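Side-chain contacts in diaminopimelate decarboxylase (Helicobacter pylori, PDB 2QGH), which catalyses the decarboxylation of meso-diaminopimelate to L-lysine, using pyridoxal-5'-phosphate as cofactor: residues F115-A120 with E140-S145; E131-L136 with F188-K193; P158-K163 with I216-Q221. All coordinates share one frame; numbering follows the deposited sequence.

Overall arrangement
The three contacts all involve outer helices of one eight-stranded beta/alpha barrel. Contacts 1 and 2 share helix 133-146: contact 1 joins it to the preceding helix 114-122, contact 2 to the following helix 181-193, and E140 of the contact 1 segment packs near W190. Contact 3, whose centre is about 32 Å from that of contact 1, sets a loop instead of a helix against helix 213-232. All are partly buried, each mixing enclosed side chains with partly exposed ones. Their chemistry differs: aliphatic branches in contact 1, an edge-to-face aromatic pair in contact 2, and in contact 3 an isoleucine crossing a glutamate and ending on an alanine, on the cofactor side of the barrel.

Contact 1. Residues F115-A120 with E140-S145; sequences FEIEQA and ETIAQS
E118 and I142 bring two consecutive helices of the beta/alpha barrel together, with 6.3 Å between the CA of E118 and the CA of I142. Helix 114-122 follows strand 105-107 and helix 133-146 follows strand 127-130, so the pair packs neighbouring helices of the outer layer. I142 carries the contact with two separate branches. The longer arm is fully extended (chi2 -180°) and puts I142 CD1 3.8 Å from I117 CG2 and 3.9 Å from I117 CB. The methyl therefore rests on the branch point and short arm of its partner, and the two isoleucines cross at a slant. The second branch, I142 CG2, presses on the helix surface at E118, 3.8 Å from E118 CA and equally near E118 CB. One residue thus grips two successive positions, a side chain at I117 and mainly the root of a side chain at E118.

The charged end of E118 takes no part in this packing; its OE2 receives a weak bond from Q119 NE2 within the same helix. The packing continues around the isoleucine pair: I142 also touches A114 and L121, while I117 rests on T138 and I139 and packs against Y297 of the second subunit. The carbonyl of I142 is engaged on its own helix. S145 OG donates to I142 O at 2.8 Å, with a C=O...OG angle of 124° and the hydroxyl oxygen tilted 26° from the carbonyl plane.

Contact 2. Residues E131-L136 with F188-K193; sequences ESFMEL and FLWAKK
F133 and L136, one helical turn apart, reach across to W190 and A191, and the residues before them build the start of helix 133-146. E131 lies just ahead of it. E131 N donates to E135 OE1 at 2.7 Å, from the syn side but 27° out of the carboxylate plane, while the carboxylate of E131 is held by R155 and by the backbone N of G178. S132 is the N-cap: its OG accepts from E135 N at 3.0 Å, closing off the first turn.

F133 supplies the main contact. With CG anti to the backbone N (chi1 -153°), the ring swings out toward helix 181-193 and offers its CZ-CE2 edge to one face of the indole. F133 CZ stands 3.5 Å from W190 CG, and F133 CE2 3.7 Å from W190 CD2. This is a T-shaped stack, the phenyl plane at 86° to the five-membered ring. Over the other face of the indole, near its rim, lies the NZ of K193, so W190 is flanked from both sides; F133 itself makes a cation-pi contact with K137. E135, on another side of the helix, pairs its OE2 with K112 in a salt bridge and packs on Y297 of the second subunit. L136 then adds a looser apolar touch, its CD2 oblique to the indole, 4.2 Å from W190 CE3 and 4.4 Å from A191 CB.

Within the beta/alpha barrel, helices 133-146 and 181-193 follow strands 127-130 and 150-155 and pack side by side. L136 and A191 both continue inward onto L197 of strand 197-203.

Contact 3. Residues P158-K163 with I216-Q221; sequences PNIDAK and IIEASQ
I160 is the residue through which loop 158-163 leans on segment 216-221 of helix 213-232, and its side chain can be followed outward from the backbone. CB points at the helix and divides into two arms. The short arm, I160 CG2, faces the carboxylate of E218, 3.8 Å from E218 OE2. The long arm starts at I160 CG1, 4.1 Å from E218 OE1, and runs on extended (chi2 175°). Its end is where the packing is closest: I160 CD1 sits 3.6 Å from E218 CG and also 3.6 Å from A219 CA, so that it touches a side chain and the helix backbone together. A219 CB is slightly farther, 4.0 Å from I160 CD1.

E218 reaches out with CG turned away from its own amide nitrogen (chi1 -178°) and the rest of the chain straight. The E218 chain crosses the isoleucine at a slant, its methylenes in van der Waals contact with CD1 and its carboxylate beside CG2, while the charge is answered elsewhere, by a salt bridge from OE1 to K222 one turn along the helix. P158 adds a lighter touch, P158 CG lying 4.2 Å from A219 CB. The alanine's small side chain is thus met by both the proline and the isoleucine from the loop, and it also packs on F204.

The loop is tied down by backbone hydrogen bonds between I160 and G171 and by N159 OD1, which accepts from K173 N. It follows strand 150-155 of the beta/alpha barrel, and helix 213-232 follows strand 197-203. The side chain of P158 is about 11 Å from the bound pyridoxal-5'-phosphate, and I168, farther along the same loop, lines the lysine pocket. Loops after the strands, here braced against a barrel helix, surround the active site, as is characteristic of beta/alpha barrel enzymes.

Contact 1. Residues F115-A120 with E140-S145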
loop_
_atom_site.group_PDB
_atom_site.type_symbol
_atom_site.label_atom_id
_atom_site.label_comp_id
_atom_site.label_asym_id
_atom_site.label_seq_id
_atom_site.Cartn_x
_atom_site.Cartn_y
_atom_site.Cartn_z
ATOM N N PHE A 115 -9.773 -19.526 12.727
ATOM C CA PHE A 115 -9.839 -18.657 13.895
ATOM C C PHE A 115 -10.923 -17.594 13.724
ATOM O O PHE A 115 -11.718 -17.362 14.635
ATOM C CB PHE A 115 -8.499 -17.972 14.161
ATOM C CG PHE A 115 -8.535 -17.038 15.337
ATOM C CD1 PHE A 115 -8.762 -17.528 16.620
ATOM C CD2 PHE A 115 -8.381 -15.668 15.162
ATOM C CE1 PHE A 115 -8.837 -16.663 17.712
ATOM C CE2 PHE A 115 -8.450 -14.796 16.241
ATOM C CZ PHE A 115 -8.680 -15.291 17.520
ATOM N N GLU A 116 -10.957 -16.954 12.557
ATOM C CA GLU A 116 -11.949 -15.917 12.291
ATOM C C GLU A 116 -13.374 -16.499 12.288
ATOM O O GLU A 116 -14.302 -15.905 12.848
ATOM C CB GLU A 116 -11.641 -15.212 10.954
ATOM C CG GLU A 116 -10.321 -14.412 10.939
ATOM C CD GLU A 116 -10.116 -13.610 9.652
ATOM O OE1 GLU A 116 -10.129 -14.211 8.558
ATOM O OE2 GLU A 116 -9.938 -12.373 9.733
ATOM N N ILE A 117 -13.548 -17.660 11.668
ATOM C CA ILE A 117 -14.863 -18.306 11.623
ATOM C C ILE A 117 -15.368 -18.574 13.041
ATOM O O ILE A 117 -16.457 -18.136 13.424
ATOM C CB ILE A 117 -14.808 -19.658 10.867
ATOM C CG1 ILE A 117 -14.440 -19.425 9.400
ATOM C CG2 ILE A 117 -16.143 -20.369 10.977
ATOM C CD1 ILE A 117 -14.148 -20.700 8.633
ATOM N N GLU A 118 -14.567 -19.302 13.813
ATOM C CA GLU A 118 -14.900 -19.639 15.191
ATOM C C GLU A 118 -15.252 -18.405 16.025
ATOM O O GLU A 118 -16.245 -18.399 16.752
ATOM C CB GLU A 118 -13.726 -20.367 15.842
ATOM C CG GLU A 118 -13.906 -20.635 17.325
ATOM C CD GLU A 118 -12.585 -20.674 18.055
ATOM O OE1 GLU A 118 -11.768 -21.571 17.758
ATOM O OE2 GLU A 118 -12.356 -19.800 18.919
ATOM N N GLN A 119 -14.432 -17.365 15.922
ATOM C CA GLN A 119 -14.646 -16.138 16.679
ATOM C C GLN A 119 -15.928 -15.446 16.281
ATOM O O GLN A 119 -16.633 -14.898 17.120
ATOM C CB GLN A 119 -13.469 -15.176 16.483
ATOM C CG GLN A 119 -12.197 -15.620 17.176
ATOM C CD GLN A 119 -12.404 -15.826 18.666
ATOM O OE1 GLN A 119 -12.681 -14.878 19.404
ATOM N NE2 GLN A 119 -12.283 -17.072 19.114
ATOM N N ALA A 120 -16.231 -15.476 14.992
ATOM C CA ALA A 120 -17.432 -14.831 14.496
ATOM C C ALA A 120 -18.684 -15.535 14.998
ATOM O O ALA A 120 -19.644 -14.886 15.410
ATOM C CB ALA A 120 -17.414 -14.807 12.980
ATOM N N GLU A 140 -19.149 -25.481 8.969
ATOM C CA GLU A 140 -19.978 -26.526 9.548
ATOM C C GLU A 140 -19.242 -27.286 10.636
ATOM O O GLU A 140 -19.782 -27.521 11.720
ATOM C CB GLU A 140 -20.424 -27.524 8.482
ATOM C CG GLU A 140 -21.461 -28.500 9.001
ATOM C CD GLU A 140 -21.729 -29.626 8.039
ATOM O OE1 GLU A 140 -22.779 -30.292 8.169
ATOM O OE2 GLU A 140 -20.879 -29.854 7.157
ATOM N N THR A 141 -18.012 -27.687 10.340
ATOM C CA THR A 141 -17.211 -28.427 11.303
ATOM C C THR A 141 -16.997 -27.624 12.582
ATOM O O THR A 141 -17.046 -28.172 13.686
ATOM C CB THR A 141 -15.836 -28.790 10.709
ATOM O OG1 THR A 141 -16.020 -29.644 9.575
ATOM C CG2 THR A 141 -14.977 -29.505 11.740
ATOM N N ILE A 142 -16.754 -26.325 12.434
ATOM C CA ILE A 142 -16.515 -25.476 13.590
ATOM C C ILE A 142 -17.810 -25.219 14.352
ATOM O O ILE A 142 -17.825 -25.229 15.579
ATOM C CB ILE A 142 -15.864 -24.132 13.174
ATOM C CG1 ILE A 142 -14.477 -24.397 12.567
ATOM C CG2 ILE A 142 -15.731 -23.210 14.389
ATOM C CD1 ILE A 142 -13.740 -23.147 12.126
ATOM N N ALA A 143 -18.900 -25.005 13.624
ATOM C CA ALA A 143 -20.187 -24.755 14.257
ATOM C C ALA A 143 -20.588 -25.990 15.057
ATOM O O ALA A 143 -21.092 -25.896 16.182
ATOM C CB ALA A 143 -21.238 -24.451 13.201
ATOM N N GLN A 144 -20.346 -27.150 14.465
ATOM C CA GLN A 144 -20.682 -28.403 15.101
ATOM C C GLN A 144 -19.964 -28.581 16.427
ATOM O O GLN A 144 -20.561 -29.027 17.408
ATOM C CB GLN A 144 -20.338 -29.558 14.176
ATOM C CG GLN A 144 -20.787 -30.902 14.704
ATOM C CD GLN A 144 -20.612 -32.007 13.695
ATOM O OE1 GLN A 144 -21.109 -33.112 13.886
ATOM N NE2 GLN A 144 -19.901 -31.718 12.608
ATOM N N SER A 145 -18.685 -28.228 16.469
ATOM C CA SER A 145 -17.924 -28.392 17.698
ATOM C C SER A 145 -18.384 -27.419 18.762
ATOM O O SER A 145 -18.240 -27.682 19.954
ATOM C CB SER A 145 -16.434 -28.189 17.441
ATOM O OG SER A 145 -16.161 -26.841 17.142
#

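Contact 2. Residues E131-L136 with F188-K193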
loop_
_atom_site.group_PDB
_atom_site.type_symbol
_atom_site.label_atom_id
_atom_site.label_comp_id
_atom_site.label_asym_id
_atom_site.label_seq_id
_atom_site.Cartn_x
_atom_site.Cartn_y
_atom_site.Cartn_z
ATOM N N GLU A 131 -17.920 -17.919 0.369
ATOM C CA GLU A 131 -17.528 -17.780 -1.020
ATOM C C GLU A 131 -17.083 -19.089 -1.668
ATOM O O GLU A 131 -16.836 -19.129 -2.870
ATOM C CB GLU A 131 -16.415 -16.735 -1.122
ATOM C CG GLU A 131 -16.676 -15.475 -0.300
ATOM C CD GLU A 131 -16.727 -14.210 -1.143
ATOM O OE1 GLU A 131 -16.794 -13.110 -0.556
ATOM O OE2 GLU A 131 -16.705 -14.318 -2.388
ATOM N N SER A 132 -16.969 -20.155 -0.880
ATOM C CA SER A 132 -16.562 -21.443 -1.438
ATOM C C SER A 132 -17.242 -22.602 -0.724
ATOM O O SER A 132 -17.643 -22.483 0.429
ATOM C CB SER A 132 -15.034 -21.612 -1.364
ATOM O OG SER A 132 -14.587 -21.859 -0.038
ATOM N N PHE A 133 -17.375 -23.729 -1.411
ATOM C CA PHE A 133 -18.000 -24.892 -0.808
ATOM C C PHE A 133 -17.119 -25.411 0.328
ATOM O O PHE A 133 -17.628 -25.868 1.348
ATOM C CB PHE A 133 -18.217 -25.983 -1.865
ATOM C CG PHE A 133 -19.371 -26.913 -1.568
ATOM C CD1 PHE A 133 -19.973 -27.637 -2.595
ATOM C CD2 PHE A 133 -19.869 -27.056 -0.274
ATOM C CE1 PHE A 133 -21.058 -28.485 -2.339
ATOM C CE2 PHE A 133 -20.953 -27.902 -0.010
ATOM C CZ PHE A 133 -21.547 -28.614 -1.044
ATOM N N MET A 134 -15.800 -25.324 0.158
ATOM C CA MET A 134 -14.872 -25.783 1.188
ATOM C C MET A 134 -14.975 -24.897 2.430
ATOM O O MET A 134 -14.726 -25.347 3.542
ATOM C CB MET A 134 -13.425 -25.795 0.664
ATOM C CG MET A 134 -12.445 -26.525 1.597
ATOM S SD MET A 134 -10.708 -26.608 1.034
ATOM C CE MET A 134 -10.890 -27.678 -0.452
ATOM N N GLU A 135 -15.341 -23.632 2.240
ATOM C CA GLU A 135 -15.503 -22.719 3.368
ATOM C C GLU A 135 -16.751 -23.144 4.137
ATOM O O GLU A 135 -16.775 -23.136 5.360
ATOM C CB GLU A 135 -15.697 -21.277 2.886
ATOM C CG GLU A 135 -15.621 -20.236 4.001
ATOM C CD GLU A 135 -16.382 -18.956 3.671
ATOM O OE1 GLU A 135 -16.418 -18.569 2.482
ATOM O OE2 GLU A 135 -16.934 -18.328 4.606
ATOM N N LEU A 136 -17.797 -23.500 3.400
ATOM C CA LEU A 136 -19.054 -23.925 3.992
ATOM C C LEU A 136 -18.853 -25.169 4.860
ATOM O O LEU A 136 -19.417 -25.274 5.949
ATOM C CB LEU A 136 -20.076 -24.219 2.891
ATOM C CG LEU A 136 -21.540 -24.386 3.312
ATOM C CD1 LEU A 136 -22.113 -23.044 3.761
ATOM C CD2 LEU A 136 -22.344 -24.934 2.140
ATOM N N PHE A 188 -26.349 -24.597 -1.238
ATOM C CA PHE A 188 -27.535 -24.277 -0.458
ATOM C C PHE A 188 -28.226 -25.537 0.054
ATOM O O PHE A 188 -28.547 -25.644 1.239
ATOM C CB PHE A 188 -28.520 -23.467 -1.303
ATOM C CG PHE A 188 -28.455 -21.988 -1.062
ATOM C CD1 PHE A 188 -27.961 -21.130 -2.040
ATOM C CD2 PHE A 188 -28.911 -21.448 0.137
ATOM C CE1 PHE A 188 -27.925 -19.753 -1.828
ATOM C CE2 PHE A 188 -28.879 -20.073 0.362
ATOM C CZ PHE A 188 -28.387 -19.225 -0.619
ATOM N N LEU A 189 -28.470 -26.485 -0.844
ATOM C CA LEU A 189 -29.123 -27.728 -0.459
ATOM C C LEU A 189 -28.315 -28.369 0.659
ATOM O O LEU A 189 -28.870 -28.914 1.610
ATOM C CB LEU A 189 -29.215 -28.675 -1.662
ATOM C CG LEU A 189 -30.072 -28.147 -2.817
ATOM C CD1 LEU A 189 -29.990 -29.079 -4.016
ATOM C CD2 LEU A 189 -31.508 -28.002 -2.340
ATOM N N TRP A 190 -26.996 -28.267 0.538
ATOM C CA TRP A 190 -26.072 -28.831 1.510
ATOM C C TRP A 190 -26.211 -28.193 2.887
ATOM O O TRP A 190 -26.149 -28.881 3.908
ATOM C CB TRP A 190 -24.647 -28.647 1.020
ATOM C CG TRP A 190 -23.746 -29.732 1.443
ATOM C CD1 TRP A 190 -23.558 -30.932 0.815
ATOM C CD2 TRP A 190 -22.890 -29.732 2.583
ATOM N NE1 TRP A 190 -22.629 -31.680 1.497
ATOM C CE2 TRP A 190 -22.202 -30.967 2.587
ATOM C CE3 TRP A 190 -22.635 -28.811 3.603
ATOM C CZ2 TRP A 190 -21.272 -31.302 3.570
ATOM C CZ3 TRP A 190 -21.713 -29.141 4.579
ATOM C CH2 TRP A 190 -21.039 -30.380 4.554
ATOM N N ALA A 191 -26.386 -26.874 2.913
ATOM C CA ALA A 191 -26.532 -26.155 4.173
ATOM C C ALA A 191 -27.901 -26.437 4.787
ATOM O O ALA A 191 -28.070 -26.360 6.000
ATOM C CB ALA A 191 -26.351 -24.651 3.951
ATOM N N LYS A 192 -28.873 -26.766 3.944
ATOM C CA LYS A 192 -30.223 -27.066 4.417
ATOM C C LYS A 192 -30.223 -28.386 5.194
ATOM O O LYS A 192 -30.744 -28.456 6.300
ATOM C CB LYS A 192 -31.186 -27.153 3.226
ATOM C CG LYS A 192 -32.636 -27.420 3.582
ATOM C CD LYS A 192 -33.482 -27.490 2.312
ATOM C CE LYS A 192 -34.949 -27.782 2.599
ATOM N NZ LYS A 192 -35.183 -29.193 3.029
ATOM N N LYS A 193 -29.622 -29.416 4.605
ATOM C CA LYS A 193 -29.536 -30.743 5.219
ATOM C C LYS A 193 -28.741 -30.728 6.526
ATOM O O LYS A 193 -29.093 -31.412 7.487
ATOM C CB LYS A 193 -28.863 -31.732 4.262
ATOM C CG LYS A 193 -29.446 -31.773 2.863
ATOM C CD LYS A 193 -28.793 -32.869 2.013
ATOM C CE LYS A 193 -27.303 -32.593 1.722
ATOM N NZ LYS A 193 -26.404 -32.720 2.916
#

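Contact 3. Residues P158-K163 with I216-Q221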
loop_
_atom_site.group_PDB
_atom_site.type_symbol
_atom_site.label_atom_id
_atom_site.label_comp_id
_atom_site.label_asym_id
_atom_site.label_seq_id
_atom_site.Cartn_x
_atom_site.Cartn_y
_atom_site.Cartn_z
ATOM N N PRO A 158 -22.858 -13.782 -10.454
ATOM C CA PRO A 158 -23.822 -13.744 -11.556
ATOM C C PRO A 158 -23.137 -13.583 -12.912
ATOM O O PRO A 158 -23.797 -13.368 -13.931
ATOM C CB PRO A 158 -24.679 -12.538 -11.205
ATOM C CG PRO A 158 -23.650 -11.585 -10.670
ATOM C CD PRO A 158 -22.821 -12.484 -9.752
ATOM N N ASN A 159 -21.813 -13.694 -12.912
ATOM C CA ASN A 159 -21.010 -13.550 -14.123
ATOM C C ASN A 159 -21.431 -12.336 -14.949
ATOM O O ASN A 159 -21.790 -12.464 -16.119
ATOM C CB ASN A 159 -21.093 -14.818 -14.980
ATOM C CG ASN A 159 -20.105 -14.803 -16.140
ATOM O OD1 ASN A 159 -19.015 -14.227 -16.038
ATOM N ND2 ASN A 159 -20.472 -15.454 -17.242
ATOM N N ILE A 160 -21.390 -11.162 -14.326
ATOM C CA ILE A 160 -21.756 -9.922 -14.998
ATOM C C ILE A 160 -20.655 -8.869 -14.829
ATOM O O ILE A 160 -20.136 -8.658 -13.731
ATOM C CB ILE A 160 -23.088 -9.355 -14.452
ATOM C CG1 ILE A 160 -24.216 -10.370 -14.655
ATOM C CG2 ILE A 160 -23.433 -8.054 -15.171
ATOM C CD1 ILE A 160 -25.532 -9.951 -14.039
ATOM N N ASP A 161 -20.302 -8.219 -15.934
ATOM C CA ASP A 161 -19.270 -7.185 -15.951
ATOM C C ASP A 161 -19.828 -5.894 -15.341
ATOM O O ASP A 161 -20.761 -5.298 -15.876
ATOM C CB ASP A 161 -18.831 -6.946 -17.401
ATOM C CG ASP A 161 -17.704 -5.943 -17.521
ATOM O OD1 ASP A 161 -16.570 -6.358 -17.843
ATOM O OD2 ASP A 161 -17.954 -4.741 -17.296
ATOM N N ALA A 162 -19.253 -5.461 -14.223
ATOM C CA ALA A 162 -19.717 -4.251 -13.545
ATOM C C ALA A 162 -19.324 -2.957 -14.268
ATOM O O ALA A 162 -19.803 -1.871 -13.923
ATOM C CB ALA A 162 -19.192 -4.229 -12.116
ATOM N N LYS A 163 -18.455 -3.078 -15.267
ATOM C CA LYS A 163 -17.998 -1.928 -16.038
ATOM C C LYS A 163 -17.267 -0.900 -15.174
ATOM O O LYS A 163 -17.671 0.263 -15.095
ATOM C CB LYS A 163 -19.180 -1.255 -16.755
ATOM C CG LYS A 163 -19.807 -2.093 -17.872
ATOM C CD LYS A 163 -20.824 -1.284 -18.671
ATOM C CE LYS A 163 -20.169 -0.051 -19.293
ATOM N NZ LYS A 163 -21.101 0.751 -20.138
ATOM N N ILE A 216 -25.921 -3.569 -12.163
ATOM C CA ILE A 216 -26.432 -3.858 -10.829
ATOM C C ILE A 216 -27.832 -4.465 -10.938
ATOM O O ILE A 216 -28.111 -5.529 -10.367
ATOM C CB ILE A 216 -26.474 -2.571 -9.976
ATOM C CG1 ILE A 216 -25.065 -1.974 -9.896
ATOM C CG2 ILE A 216 -26.994 -2.874 -8.574
ATOM C CD1 ILE A 216 -25.007 -0.593 -9.279
ATOM N N ILE A 217 -28.700 -3.794 -11.692
ATOM C CA ILE A 217 -30.067 -4.262 -11.898
ATOM C C ILE A 217 -30.092 -5.651 -12.533
ATOM O O ILE A 217 -30.842 -6.528 -12.094
ATOM C CB ILE A 217 -30.851 -3.281 -12.781
ATOM C CG1 ILE A 217 -30.899 -1.921 -12.096
ATOM C CG2 ILE A 217 -32.260 -3.808 -13.033
ATOM C CD1 ILE A 217 -31.419 -1.986 -10.667
ATOM N N GLU A 218 -29.266 -5.859 -13.556
ATOM C CA GLU A 218 -29.214 -7.157 -14.208
ATOM C C GLU A 218 -28.840 -8.222 -13.182
ATOM O O GLU A 218 -29.376 -9.324 -13.194
ATOM C CB GLU A 218 -28.192 -7.152 -15.341
ATOM C CG GLU A 218 -28.115 -8.471 -16.097
ATOM C CD GLU A 218 -27.025 -8.482 -17.159
ATOM O OE1 GLU A 218 -26.786 -9.553 -17.764
ATOM O OE2 GLU A 218 -26.406 -7.421 -17.388
ATOM N N ALA A 219 -27.926 -7.884 -12.280
ATOM C CA ALA A 219 -27.501 -8.826 -11.250
ATOM C C ALA A 219 -28.645 -9.098 -10.272
ATOM O O ALA A 219 -28.859 -10.233 -9.855
ATOM C CB ALA A 219 -26.289 -8.276 -10.508
ATOM N N SER A 220 -29.384 -8.055 -9.913
ATOM C CA SER A 220 -30.507 -8.200 -8.995
ATOM C C SER A 220 -31.574 -9.142 -9.551
ATOM O O SER A 220 -32.114 -9.979 -8.830
ATOM C CB SER A 220 -31.133 -6.833 -8.708
ATOM O OG SER A 220 -30.203 -5.967 -8.080
ATOM N N GLN A 221 -31.878 -9.002 -10.835
ATOM C CA GLN A 221 -32.884 -9.843 -11.468
ATOM C C GLN A 221 -32.451 -11.301 -11.474
ATOM O O GLN A 221 -33.207 -12.186 -11.071
ATOM C CB GLN A 221 -33.128 -9.369 -12.896
ATOM C CG GLN A 221 -33.433 -7.892 -12.988
ATOM C CD GLN A 221 -33.599 -7.413 -14.412
ATOM O OE1 GLN A 221 -32.865 -7.832 -15.310
ATOM N NE2 GLN A 221 -34.557 -6.517 -14.625
#